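Local coordinates for protein BIM1 (Saccharomyces cerevisiae, PDB 4E61) that binds microtubules at their plus ends as a MAPRE (EB1) family protein of the mitotic spindle, here as its C-terminal EB1-like motif, at residues A[90-93]-A[94-98]. Sequence-based numbering, arbitrary orientation.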
ATOM      1  N   LYS A  90      -1.334  27.061  -8.199  1.00 42.76           N
ATOM      2  CA  LYS A  90      -0.408  27.175  -7.069  1.00 43.71           C
ATOM      3  C   LYS A  90      -0.857  26.386  -5.837  1.00 47.31           C
ATOM      4  O   LYS A  90      -0.010  25.842  -5.127  1.00 48.23           O
ATOM      5  CB  LYS A  90      -0.069  28.643  -6.727  1.00 47.97           C
ATOM      6  CG  LYS A  90       0.919  29.304  -7.711  1.00 66.21           C
ATOM      7  CD  LYS A  90       2.335  28.702  -7.636  1.00 83.27           C
ATOM      8  CE  LYS A  90       3.284  29.314  -8.636  1.00 98.72           C
ATOM      9  NZ  LYS A  90       4.638  28.712  -8.536  1.00106.93           N
ATOM     10  N   LYS A  91      -2.181  26.281  -5.617  1.00 42.29           N
ATOM     11  CA  LYS A  91      -2.774  25.503  -4.533  1.00 41.51           C
ATOM     12  C   LYS A  91      -2.452  24.026  -4.746  1.00 44.28           C
ATOM     13  O   LYS A  91      -2.020  23.369  -3.807  1.00 44.86           O
ATOM     14  CB  LYS A  91      -4.298  25.728  -4.467  1.00 43.90           C
ATOM     15  CG  LYS A  91      -4.702  26.953  -3.664  1.00 68.41           C
ATOM     16  CD  LYS A  91      -6.224  27.169  -3.649  1.00 80.69           C
ATOM     17  CE  LYS A  91      -6.595  28.451  -4.354  1.00 92.26           C
ATOM     18  NZ  LYS A  91      -8.063  28.645  -4.432  1.00103.65           N
ATOM     19  N   VAL A  92      -2.604  23.527  -5.995  1.00 38.96           N
ATOM     20  CA  VAL A  92      -2.323  22.137  -6.389  1.00 38.30           C
ATOM     21  C   VAL A  92      -0.837  21.841  -6.223  1.00 42.78           C
ATOM     22  O   VAL A  92      -0.483  20.780  -5.713  1.00 40.72           O
ATOM     23  CB  VAL A  92      -2.821  21.778  -7.829  1.00 40.57           C
ATOM     24  CG1 VAL A  92      -2.621  20.306  -8.112  1.00 39.65           C
ATOM     25  CG2 VAL A  92      -4.290  22.124  -8.027  1.00 39.81           C
ATOM     26  N   GLU A  93       0.024  22.783  -6.655  1.00 42.08           N
ATOM     27  CA  GLU A  93       1.471  22.653  -6.561  1.00 43.18           C
ATOM     28  C   GLU A  93       1.919  22.524  -5.114  1.00 45.24           C
ATOM     29  O   GLU A  93       2.763  21.671  -4.822  1.00 44.49           O
ATOM     30  CB  GLU A  93       2.185  23.811  -7.265  1.00 45.45           C
ATOM     31  CG  GLU A  93       3.590  23.429  -7.718  1.00 60.93           C
ATOM     32  CD  GLU A  93       4.608  24.554  -7.836  1.00101.58           C
ATOM     33  OE1 GLU A  93       5.716  24.413  -7.269  1.00120.64           O
ATOM     34  OE2 GLU A  93       4.319  25.560  -8.523  1.00 92.68           O
ATOM     35  N   SER A  94       1.307  23.301  -4.201  1.00 41.23           N
ATOM     36  CA  SER A  94       1.618  23.220  -2.766  1.00 40.23           C
ATOM     37  C   SER A  94       1.191  21.859  -2.198  1.00 39.67           C
ATOM     38  O   SER A  94       1.955  21.258  -1.438  1.00 39.42           O
ATOM     39  CB  SER A  94       1.018  24.391  -1.988  1.00 42.83           C
ATOM     40  OG  SER A  94      -0.384  24.272  -1.853  1.00 58.76           O
ATOM     41  N   ILE A  95       0.028  21.343  -2.621  1.00 34.30           N
ATOM     42  CA  ILE A  95      -0.403  20.006  -2.215  1.00 34.86           C
ATOM     43  C   ILE A  95       0.601  18.945  -2.702  1.00 39.46           C
ATOM     44  O   ILE A  95       0.992  18.089  -1.915  1.00 39.77           O
ATOM     45  CB  ILE A  95      -1.876  19.649  -2.563  1.00 37.13           C
ATOM     46  CG1 ILE A  95      -2.850  20.627  -1.867  1.00 37.34           C
ATOM     47  CG2 ILE A  95      -2.185  18.179  -2.144  1.00 34.79           C
ATOM     48  CD1 ILE A  95      -4.363  20.575  -2.409  1.00 46.62           C
ATOM     49  N   LEU A  96       1.052  19.041  -3.964  1.00 36.20           N
ATOM     50  CA  LEU A  96       2.046  18.122  -4.564  1.00 36.65           C
ATOM     51  C   LEU A  96       3.408  18.167  -3.863  1.00 42.64           C
ATOM     52  O   LEU A  96       4.038  17.118  -3.680  1.00 43.48           O
ATOM     53  CB  LEU A  96       2.221  18.314  -6.106  1.00 35.72           C
ATOM     54  CG  LEU A  96       0.975  18.126  -6.991  1.00 38.25           C
ATOM     55  CD1 LEU A  96       1.188  18.721  -8.353  1.00 37.61           C
ATOM     56  CD2 LEU A  96       0.505  16.674  -7.052  1.00 36.55           C
ATOM     57  N   TYR A  97       3.863  19.370  -3.489  1.00 40.85           N
ATOM     58  CA  TYR A  97       5.133  19.559  -2.773  1.00 41.61           C
ATOM     59  C   TYR A  97       5.056  18.916  -1.365  1.00 45.65           C
ATOM     60  O   TYR A  97       5.961  18.175  -0.994  1.00 46.74           O
ATOM     61  CB  TYR A  97       5.569  21.055  -2.730  1.00 43.51           C
ATOM     62  CG  TYR A  97       6.948  21.192  -2.127  1.00 47.08           C
ATOM     63  CD1 TYR A  97       8.089  20.938  -2.886  1.00 49.46           C
ATOM     64  CD2 TYR A  97       7.111  21.417  -0.759  1.00 48.08           C
ATOM     65  CE1 TYR A  97       9.357  20.935  -2.308  1.00 52.19           C
ATOM     66  CE2 TYR A  97       8.374  21.431  -0.173  1.00 49.19           C
ATOM     67  CZ  TYR A  97       9.494  21.194  -0.951  1.00 60.84           C
ATOM     68  OH  TYR A  97      10.737  21.213  -0.366  1.00 67.87           O
ATOM     69  N   ALA A  98       3.943  19.139  -0.626  1.00 40.73           N
ATOM     70  CA  ALA A  98       3.700  18.519   0.681  1.00 39.64           C
ATOM     71  C   ALA A  98       3.680  16.971   0.593  1.00 44.45           C
ATOM     72  O   ALA A  98       4.053  16.316   1.558  1.00 43.80           O
ATOM     73  CB  ALA A  98       2.400  19.035   1.283  1.00 39.31           C
TER
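The carbonyl of Lys91 accepts hydrogen bonds from two donors, both tilted moderately to the same side of its plane: the amide of Ile95, with N 3.1 Å from Lys91 O, and the hydroxyl of Ser94, whose OG lies closer, 2.7 Å from the same oxygen. The hydrogen bond from Ser94 OG meets the carbonyl at the more bent angle, 126° at the oxygen. Ser94 OG sits between its own backbone N and carbonyl carbon (chi1 73°), which turns the hydroxyl back against the preceding turn. The carboxylate of Glu93 is met on the syn side of OE2 by Lys90 NZ at 3.2 Å, 24° out of its plane, in a salt bridge; Gln59 of helix 2-63 also gives OE2 a hydrogen bond. Residues 90-98 belong to helix 84-101 of the EB1-like motif, an EB1-type dimer in which a coiled coil runs on into a four-helix bundle and the short helix packs on the long helices of both subunits. Val92 touches Ile51 and Val55 of its own chain and Leu54 of the second subunit, whose Ile51 meets Ile95 and Leu96. Leu96, one turn on from Val92, lies side by side with it, CD1 4.1 Å from Val92 CG1, while Ile95 CG1 passes 3.5 Å from Lys91 O. Backbone bonds from Leu96 N to Val92 O and from Tyr97 N to Glu93 O, both 2.9 Å, continue the helix. Replacing Glu93 by an alanine would probably leave the Lys90 ammonium without its mate and Gln59 without its acceptor, weakening a polar tie between the two helices.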